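Local coordinates for protein sensor histidine kinase DcuS (Escherichia coli, PDB 3BY8) that senses C4-dicarboxylates such as fumarate and malate through its periplasmic domain and activates the response regulator DcuR by phosphorylation, at residues Leu56-Val61 and Ala106-Thr111; Asp84-Ala89 and Ile121-Ile126. All blocks are in the same frame, centred on the assembly; numbering follows the deposited sequence.

Interaction 1 of 2, residues Leu56-Val61 and Ala106-Thr111; sequences LLFIVV and ALRVFT. With LMR ((2S)-2-hydroxybutanedioic acid), chain B.
Phe-58 and Arg-108 meet with the ring and guanidinium planes turned 65° apart. One face of the Phe-58 ring carries the bound malate, whose C3 stands 3.7 Å above the ring centre. The edge takes the arginine chain: Phe-58 CZ lies 3.8 Å from Arg-108 CG. Leu-57 CD2 and Val-60 N also lie at the ring edge, in its plane. The same CZ of Phe-58 sits over one face of the guanidinium, while malate O2 lies at the guanidinium edge, in its plane. Arg-108 NH1 gives malate O2 a fairly straight hydrogen bond of 2.9 Å. The bond from Arg-108 NH2 to malate O2 is longer and more bent, at 3.3 Å. The head is also held by its NE in a salt bridge to Asp-85 and by NH2 on Lys-82 O, which should limit its rotation. Bends at chi2 (143°) and chi3 (57°) carry the chain from its strand across the ring edge to the ligand. Val-60 CG2 approaches malate O1A to 3.6 Å. Beside the ring edge, Leu-57 CD2 packs on Ala-106 CB at 3.8 Å, next to the dicarboxylate pocket of this periplasmic sensor domain. Leu-57 and Phe-58 form a classic beta bulge opposite Gly-127. Strand 120-129 runs between strands 58-63 and 106-114, and side chains of these two meet over it. Ile-59 and Val-109 instead pack on helix 8-25.

Interaction 2 of 2, residues Asp84-Ala89 and Ile121-Ile126; sequences DDILKA and IGVVAI
Val-123 is the one residue of the strand segment that comes within 4.5 Å of residues 84-89, and it meets both Ile-86 and Ala-89. The contact lays the loop between strands 58-63 and 95-99 over the antiparallel sheet of the single Cache domain. No hydrogen bond links the two segments. The two methyls of Val-123 divide the work. Val-123 CG1 sits 4.0 Å from Ile-86 CG1 and 3.9 Å from Ala-89 CB. With CG1 anti to the backbone N (chi1 174°), Val-123 CG2 stands beside that N and meets the backbone of the loop, 3.8 Å from Ala-89 O. Ile-86 reaches across with its longer branch: CG1 is anti to its own backbone N (chi1 -168°), and Ile-86 CD1 follows it to 4.1 Å from Val-123 CG1. The Ile-86 and Val-123 side chains cross obliquely. An alanine in place of Val-123 would probably open a gap under Ile-86 and Ala-89, and the end of Ile-86 would be likely to turn more freely. Thr-62 of strand 58-63 touches both Ile-86 and Val-123, and Phe-110 of strand 106-114 touches Ala-89. Earlier in the strand, Ile-121 and Gly-122 form a classic beta bulge opposite Ile-113. The loop is turned by a backbone bond from Leu-87 N to Asp-84 O. Polar ties lie beside the apolar patch: Gln-120 NE2 hydrogen-bonds both Ala-89 O and Gly-122 O.

In the fold
From the N terminus, helix 8-25 and two further helices lead to residues 56-61, the first segment of interaction 1. The chain then leaves the sheet and passes through residues 84-89, which open interaction 2. Strand 106-114 closes interaction 1 across 44 intervening residues. Strand 120-129 follows and closes interaction 2 across 31. The two closures therefore cross rather than nest. They meet in one sheet, where strand 120-129 neighbours both 58-63 and 106-114. A probable hydrogen bond from Val-60 N to Ala-125 O joins them, and Asp-85 also packs on Phe-110. Together they tie the loop holding residues 84-89 to three strands.

Interaction 1 of 2, residues Leu56-Val61 and Ala106-Thr111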
ATOM      1  N   LEU A  56      -6.007   8.802  -2.929  1.00 21.46           N
ATOM      2  CA  LEU A  56      -5.237   8.214  -1.853  1.00 19.26           C
ATOM      3  C   LEU A  56      -3.915   8.948  -1.617  1.00 18.63           C
ATOM      4  O   LEU A  56      -3.346   9.585  -2.504  1.00 20.91           O
ATOM      5  CB  LEU A  56      -4.975   6.734  -2.184  1.00 18.24           C
ATOM      6  CG  LEU A  56      -6.243   5.899  -2.420  1.00 16.50           C
ATOM      7  CD1 LEU A  56      -5.865   4.576  -3.098  1.00 17.90           C
ATOM      8  CD2 LEU A  56      -6.974   5.643  -1.099  1.00 15.23           C
ATOM      9  N   LEU A  57      -3.403   8.832  -0.396  1.00 16.91           N
ATOM     10  CA  LEU A  57      -2.151   9.471  -0.035  1.00 16.25           C
ATOM     11  C   LEU A  57      -0.926   8.733  -0.556  1.00 16.62           C
ATOM     12  O   LEU A  57       0.054   9.324  -0.954  1.00 16.00           O
ATOM     13  CB  LEU A  57      -2.054   9.586   1.501  1.00 15.78           C
ATOM     14  CG  LEU A  57      -0.757  10.205   2.039  1.00 14.58           C
ATOM     15  CD1 LEU A  57      -0.742  11.728   1.775  1.00 15.90           C
ATOM     16  CD2 LEU A  57      -0.648   9.962   3.550  1.00 17.46           C
ATOM     17  N   PHE A  58      -0.958   7.409  -0.483  1.00 13.91           N
ATOM     18  CA  PHE A  58       0.167   6.643  -0.973  1.00 15.71           C
ATOM     19  C   PHE A  58      -0.214   5.199  -1.274  1.00 11.52           C
ATOM     20  O   PHE A  58      -1.145   4.670  -0.709  1.00 13.62           O
ATOM     21  CB  PHE A  58       1.308   6.615   0.065  1.00 14.81           C
ATOM     22  CG  PHE A  58       1.032   5.758   1.300  1.00 15.14           C
ATOM     23  CD1 PHE A  58       1.197   4.366   1.277  1.00 14.88           C
ATOM     24  CD2 PHE A  58       0.685   6.365   2.514  1.00 14.00           C
ATOM     25  CE1 PHE A  58       1.022   3.599   2.447  1.00 12.16           C
ATOM     26  CE2 PHE A  58       0.511   5.595   3.695  1.00 13.06           C
ATOM     27  CZ  PHE A  58       0.683   4.213   3.659  1.00 12.25           C
ATOM     28  N   ILE A  59       0.514   4.616  -2.223  1.00 13.64           N
ATOM     29  CA  ILE A  59       0.368   3.197  -2.553  1.00 11.87           C
ATOM     30  C   ILE A  59       1.795   2.668  -2.591  1.00 11.81           C
ATOM     31  O   ILE A  59       2.574   2.967  -3.501  1.00 13.22           O
ATOM     32  CB  ILE A  59      -0.321   2.955  -3.914  1.00 11.58           C
ATOM     33  CG1 ILE A  59      -1.772   3.440  -3.860  1.00 12.99           C
ATOM     34  CG2 ILE A  59      -0.254   1.450  -4.225  1.00 13.18           C
ATOM     35  CD1 ILE A  59      -2.564   3.123  -5.147  1.00 14.09           C
ATOM     36  N   VAL A  60       2.161   1.914  -1.553  1.00 11.41           N
ATOM     37  CA  VAL A  60       3.490   1.373  -1.405  1.00 10.73           C
ATOM     38  C   VAL A  60       3.495  -0.165  -1.444  1.00 12.87           C
ATOM     39  O   VAL A  60       2.948  -0.820  -0.573  1.00 11.09           O
ATOM     40  CB  VAL A  60       4.081   1.850  -0.051  1.00 10.42           C
ATOM     41  CG1 VAL A  60       5.371   1.099   0.299  1.00 11.48           C
ATOM     42  CG2 VAL A  60       4.340   3.350  -0.132  1.00 12.61           C
ATOM     43  N   VAL A  61       4.115  -0.725  -2.478  1.00 14.12           N
ATOM     44  CA  VAL A  61       4.231  -2.169  -2.625  1.00 14.21           C
ATOM     45  C   VAL A  61       5.571  -2.549  -2.031  1.00 13.26           C
ATOM     46  O   VAL A  61       6.551  -1.852  -2.272  1.00 16.51           O
ATOM     47  CB  VAL A  61       4.256  -2.542  -4.109  1.00 15.27           C
ATOM     48  CG1 VAL A  61       4.599  -4.024  -4.296  1.00 16.44           C
ATOM     49  CG2 VAL A  61       2.941  -2.222  -4.706  1.00 15.85           C
ATOM     50  N   ALA A 106      -1.855   9.092   8.581  1.00 13.72           N
ATOM     51  CA  ALA A 106      -2.829   8.455   7.729  1.00 14.50           C
ATOM     52  C   ALA A 106      -3.528   7.239   8.272  1.00 12.98           C
ATOM     53  O   ALA A 106      -3.047   6.601   9.204  1.00 14.02           O
ATOM     54  CB  ALA A 106      -2.112   8.043   6.444  1.00 14.01           C
ATOM     55  N   LEU A 107      -4.677   6.946   7.663  1.00 13.29           N
ATOM     56  CA  LEU A 107      -5.459   5.746   7.898  1.00 14.57           C
ATOM     57  C   LEU A 107      -4.837   4.852   6.821  1.00 13.98           C
ATOM     58  O   LEU A 107      -4.846   5.171   5.624  1.00 15.62           O
ATOM     59  CB  LEU A 107      -6.932   5.999   7.599  1.00 15.07           C
ATOM     60  CG  LEU A 107      -7.807   4.758   7.693  1.00 18.06           C
ATOM     61  CD1 LEU A 107      -7.738   4.149   9.069  1.00 21.00           C
ATOM     62  CD2 LEU A 107      -9.250   5.172   7.356  1.00 19.55           C
ATOM     63  N   ARG A 108      -4.267   3.743   7.264  1.00 11.93           N
ATOM     64  CA  ARG A 108      -3.519   2.857   6.383  1.00 11.54           C
ATOM     65  C   ARG A 108      -4.038   1.443   6.387  1.00  9.58           C
ATOM     66  O   ARG A 108      -4.418   0.910   7.409  1.00 12.22           O
ATOM     67  CB  ARG A 108      -2.062   2.885   6.867  1.00 10.31           C
ATOM     68  CG  ARG A 108      -1.457   4.285   6.816  1.00 10.62           C
ATOM     69  CD  ARG A 108      -0.505   4.604   7.998  1.00 10.62           C
ATOM     70  NE  ARG A 108       0.622   3.671   8.155  1.00  9.62           N
ATOM     71  CZ  ARG A 108       1.855   3.894   7.731  1.00  9.13           C
ATOM     72  NH1 ARG A 108       2.188   5.010   7.087  1.00 11.42           N
ATOM     73  NH2 ARG A 108       2.805   3.009   8.032  1.00 10.91           N
ATOM     74  N   VAL A 109      -4.046   0.835   5.203  1.00 11.05           N
ATOM     75  CA  VAL A 109      -4.491  -0.534   5.040  1.00 10.75           C
ATOM     76  C   VAL A 109      -3.408  -1.352   4.337  1.00  9.65           C
ATOM     77  O   VAL A 109      -2.572  -0.826   3.565  1.00  9.98           O
ATOM     78  CB  VAL A 109      -5.848  -0.634   4.250  1.00 11.92           C
ATOM     79  CG1 VAL A 109      -6.886   0.273   4.947  1.00 14.01           C
ATOM     80  CG2 VAL A 109      -5.690  -0.257   2.774  1.00 11.64           C
ATOM     81  N   PHE A 110      -3.471  -2.657   4.590  1.00  9.40           N
ATOM     82  CA  PHE A 110      -2.423  -3.555   4.089  1.00  8.10           C
ATOM     83  C   PHE A 110      -3.019  -4.874   3.686  1.00 10.29           C
ATOM     84  O   PHE A 110      -3.883  -5.411   4.384  1.00 12.10           O
ATOM     85  CB  PHE A 110      -1.399  -3.874   5.224  1.00  9.42           C
ATOM     86  CG  PHE A 110      -0.725  -2.671   5.795  1.00  8.44           C
ATOM     87  CD1 PHE A 110      -1.389  -1.861   6.732  1.00 10.23           C
ATOM     88  CD2 PHE A 110       0.574  -2.331   5.409  1.00  9.34           C
ATOM     89  CE1 PHE A 110      -0.748  -0.727   7.269  1.00 11.13           C
ATOM     90  CE2 PHE A 110       1.201  -1.216   5.943  1.00  9.29           C
ATOM     91  CZ  PHE A 110       0.542  -0.408   6.879  1.00  9.20           C
ATOM     92  N   THR A 111      -2.542  -5.424   2.571  1.00  9.25           N
ATOM     93  CA  THR A 111      -2.987  -6.747   2.150  1.00  9.74           C
ATOM     94  C   THR A 111      -1.796  -7.507   1.533  1.00  9.71           C
ATOM     95  O   THR A 111      -0.923  -6.916   0.903  1.00 10.31           O
ATOM     96  CB  THR A 111      -4.201  -6.651   1.158  1.00  8.91           C
ATOM     97  OG1 THR A 111      -4.881  -7.915   1.121  1.00 11.28           O
ATOM     98  CG2 THR A 111      -3.739  -6.288  -0.270  1.00 11.70           C
TER
HETATM   99  C1  LMR B   1       6.128   4.006   4.097  1.00 14.13           C
HETATM  100  O1A LMR B   1       6.249   3.999   2.899  1.00 13.75           O
HETATM  101  O1B LMR B   1       7.137   3.930   4.829  1.00 14.45           O
HETATM  102  C2  LMR B   1       4.819   4.485   4.646  1.00 13.78           C
HETATM  103  O2  LMR B   1       4.886   4.672   6.126  1.00 13.56           O
HETATM  104  C3  LMR B   1       4.234   5.679   3.868  1.00 13.25           C
HETATM  105  C4  LMR B   1       4.879   6.986   4.373  1.00 12.93           C
HETATM  106  O4A LMR B   1       6.048   7.227   4.076  1.00 14.28           O
HETATM  107  O4B LMR B   1       4.224   7.753   5.137  1.00 12.91           O

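Interaction 2 of 2, residues Asp84-Ala89 and Ile121-Ile126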
ATOM      1  N   ASP A  84       5.146  -0.029  11.986  1.00 10.86           N
ATOM      2  CA  ASP A  84       4.970  -1.399  12.453  1.00 13.03           C
ATOM      3  C   ASP A  84       3.656  -2.022  12.002  1.00 12.22           C
ATOM      4  O   ASP A  84       3.430  -3.239  12.150  1.00 11.38           O
ATOM      5  CB  ASP A  84       5.085  -1.457  13.978  1.00 14.97           C
ATOM      6  CG  ASP A  84       6.514  -1.249  14.446  1.00 20.29           C
ATOM      7  OD1 ASP A  84       7.450  -1.463  13.633  1.00 21.41           O
ATOM      8  OD2 ASP A  84       6.681  -0.878  15.630  1.00 27.34           O
ATOM      9  N   ASP A  85       2.791  -1.200  11.407  1.00 11.30           N
ATOM     10  CA  ASP A  85       1.522  -1.726  10.951  1.00 11.30           C
ATOM     11  C   ASP A  85       1.608  -2.654   9.749  1.00 11.01           C
ATOM     12  O   ASP A  85       0.655  -3.370   9.472  1.00 11.78           O
ATOM     13  CB  ASP A  85       0.460  -0.614  10.768  1.00 12.25           C
ATOM     14  CG  ASP A  85       0.977   0.669  10.088  1.00 11.38           C
ATOM     15  OD1 ASP A  85       2.184   0.989  10.067  1.00 11.04           O
ATOM     16  OD2 ASP A  85       0.099   1.411   9.600  1.00 10.89           O
ATOM     17  N   ILE A  86       2.766  -2.697   9.095  1.00 11.10           N
ATOM     18  CA  ILE A  86       2.947  -3.637   7.995  1.00 11.44           C
ATOM     19  C   ILE A  86       3.237  -5.056   8.511  1.00 11.97           C
ATOM     20  O   ILE A  86       3.066  -6.041   7.789  1.00 12.16           O
ATOM     21  CB  ILE A  86       4.125  -3.210   7.077  1.00 11.43           C
ATOM     22  CG1 ILE A  86       4.100  -4.029   5.781  1.00 10.58           C
ATOM     23  CG2 ILE A  86       5.480  -3.388   7.808  1.00 11.82           C
ATOM     24  CD1 ILE A  86       4.974  -3.458   4.672  1.00 13.27           C
ATOM     25  N   LEU A  87       3.666  -5.170   9.770  1.00 11.25           N
ATOM     26  CA  LEU A  87       4.066  -6.487  10.257  1.00 14.14           C
ATOM     27  C   LEU A  87       3.005  -7.579  10.167  1.00 12.99           C
ATOM     28  O   LEU A  87       3.317  -8.693   9.735  1.00 13.16           O
ATOM     29  CB  LEU A  87       4.640  -6.375  11.679  1.00 13.10           C
ATOM     30  CG  LEU A  87       5.892  -5.507  11.744  1.00 13.36           C
ATOM     31  CD1 LEU A  87       6.197  -5.171  13.214  1.00 13.30           C
ATOM     32  CD2 LEU A  87       7.058  -6.206  11.069  1.00 16.58           C
ATOM     33  N   LYS A  88       1.760  -7.293  10.543  1.00 12.97           N
ATOM     34  CA  LYS A  88       0.732  -8.323  10.419  1.00 13.41           C
ATOM     35  C   LYS A  88       0.612  -8.801   8.956  1.00 12.62           C
ATOM     36  O   LYS A  88       0.431  -9.987   8.688  1.00 14.00           O
ATOM     37  CB  LYS A  88      -0.626  -7.782  10.892  1.00 16.14           C
ATOM     38  CG  LYS A  88      -0.820  -7.790  12.402  1.00 22.32           C
ATOM     39  CD  LYS A  88      -2.210  -7.281  12.798  1.00 26.45           C
ATOM     40  CE  LYS A  88      -3.314  -8.137  12.204  1.00 31.77           C
ATOM     41  NZ  LYS A  88      -4.686  -7.707  12.641  1.00 36.47           N
ATOM     42  N   ALA A  89       0.718  -7.864   8.015  1.00 11.95           N
ATOM     43  CA  ALA A  89       0.585  -8.193   6.609  1.00 13.28           C
ATOM     44  C   ALA A  89       1.723  -9.045   6.087  1.00 10.97           C
ATOM     45  O   ALA A  89       1.515  -9.809   5.130  1.00 12.38           O
ATOM     46  CB  ALA A  89       0.425  -6.911   5.784  1.00 12.74           C
ATOM     47  N   ILE A 121       4.604 -13.170  -1.496  1.00 14.21           N
ATOM     48  CA  ILE A 121       5.764 -12.524  -2.096  1.00 14.47           C
ATOM     49  C   ILE A 121       5.888 -11.030  -1.780  1.00 15.59           C
ATOM     50  O   ILE A 121       6.916 -10.407  -2.085  1.00 17.24           O
ATOM     51  CB  ILE A 121       5.810 -12.720  -3.639  1.00 15.59           C
ATOM     52  CG1 ILE A 121       4.530 -12.206  -4.293  1.00 15.47           C
ATOM     53  CG2 ILE A 121       6.024 -14.218  -3.948  1.00 14.67           C
ATOM     54  CD1 ILE A 121       4.575 -12.197  -5.825  1.00 17.06           C
ATOM     55  N   GLY A 122       4.864 -10.448  -1.168  1.00 12.63           N
ATOM     56  CA  GLY A 122       4.948  -9.043  -0.832  1.00 13.33           C
ATOM     57  C   GLY A 122       3.713  -8.543  -0.129  1.00 10.01           C
ATOM     58  O   GLY A 122       2.911  -9.325   0.369  1.00 11.43           O
ATOM     59  N   VAL A 123       3.608  -7.220  -0.078  1.00 10.29           N
ATOM     60  CA  VAL A 123       2.505  -6.529   0.560  1.00 10.58           C
ATOM     61  C   VAL A 123       2.147  -5.277  -0.236  1.00 11.37           C
ATOM     62  O   VAL A 123       3.013  -4.653  -0.833  1.00 10.05           O
ATOM     63  CB  VAL A 123       2.938  -6.068   1.987  1.00 10.24           C
ATOM     64  CG1 VAL A 123       1.846  -5.210   2.635  1.00 10.60           C
ATOM     65  CG2 VAL A 123       3.229  -7.291   2.859  1.00 12.63           C
ATOM     66  N   VAL A 124       0.858  -4.965  -0.287  1.00 10.89           N
ATOM     67  CA  VAL A 124       0.428  -3.676  -0.847  1.00 10.40           C
ATOM     68  C   VAL A 124      -0.092  -2.894   0.371  1.00  8.34           C
ATOM     69  O   VAL A 124      -1.000  -3.342   1.087  1.00  9.24           O
ATOM     70  CB  VAL A 124      -0.717  -3.757  -1.872  1.00  9.16           C
ATOM     71  CG1 VAL A 124      -1.027  -2.351  -2.363  1.00 10.68           C
ATOM     72  CG2 VAL A 124      -0.336  -4.644  -3.053  1.00 10.46           C
ATOM     73  N   ALA A 125       0.534  -1.732   0.596  1.00  9.09           N
ATOM     74  CA  ALA A 125       0.176  -0.816   1.680  1.00 10.31           C
ATOM     75  C   ALA A 125      -0.424   0.461   1.070  1.00 10.83           C
ATOM     76  O   ALA A 125       0.178   1.037   0.156  1.00 11.44           O
ATOM     77  CB  ALA A 125       1.439  -0.459   2.489  1.00 11.12           C
ATOM     78  N   ILE A 126      -1.571   0.916   1.578  1.00 10.09           N
ATOM     79  CA  ILE A 126      -2.211   2.143   1.036  1.00 11.59           C
ATOM     80  C   ILE A 126      -2.643   3.064   2.179  1.00 10.50           C
ATOM     81  O   ILE A 126      -3.149   2.593   3.192  1.00 12.78           O
ATOM     82  CB  ILE A 126      -3.445   1.777   0.168  1.00 12.53           C
ATOM     83  CG1 ILE A 126      -2.961   0.989  -1.049  1.00 11.37           C
ATOM     84  CG2 ILE A 126      -4.231   3.043  -0.240  1.00 14.59           C
ATOM     85  CD1 ILE A 126      -4.059   0.722  -2.112  1.00 13.07           C
TER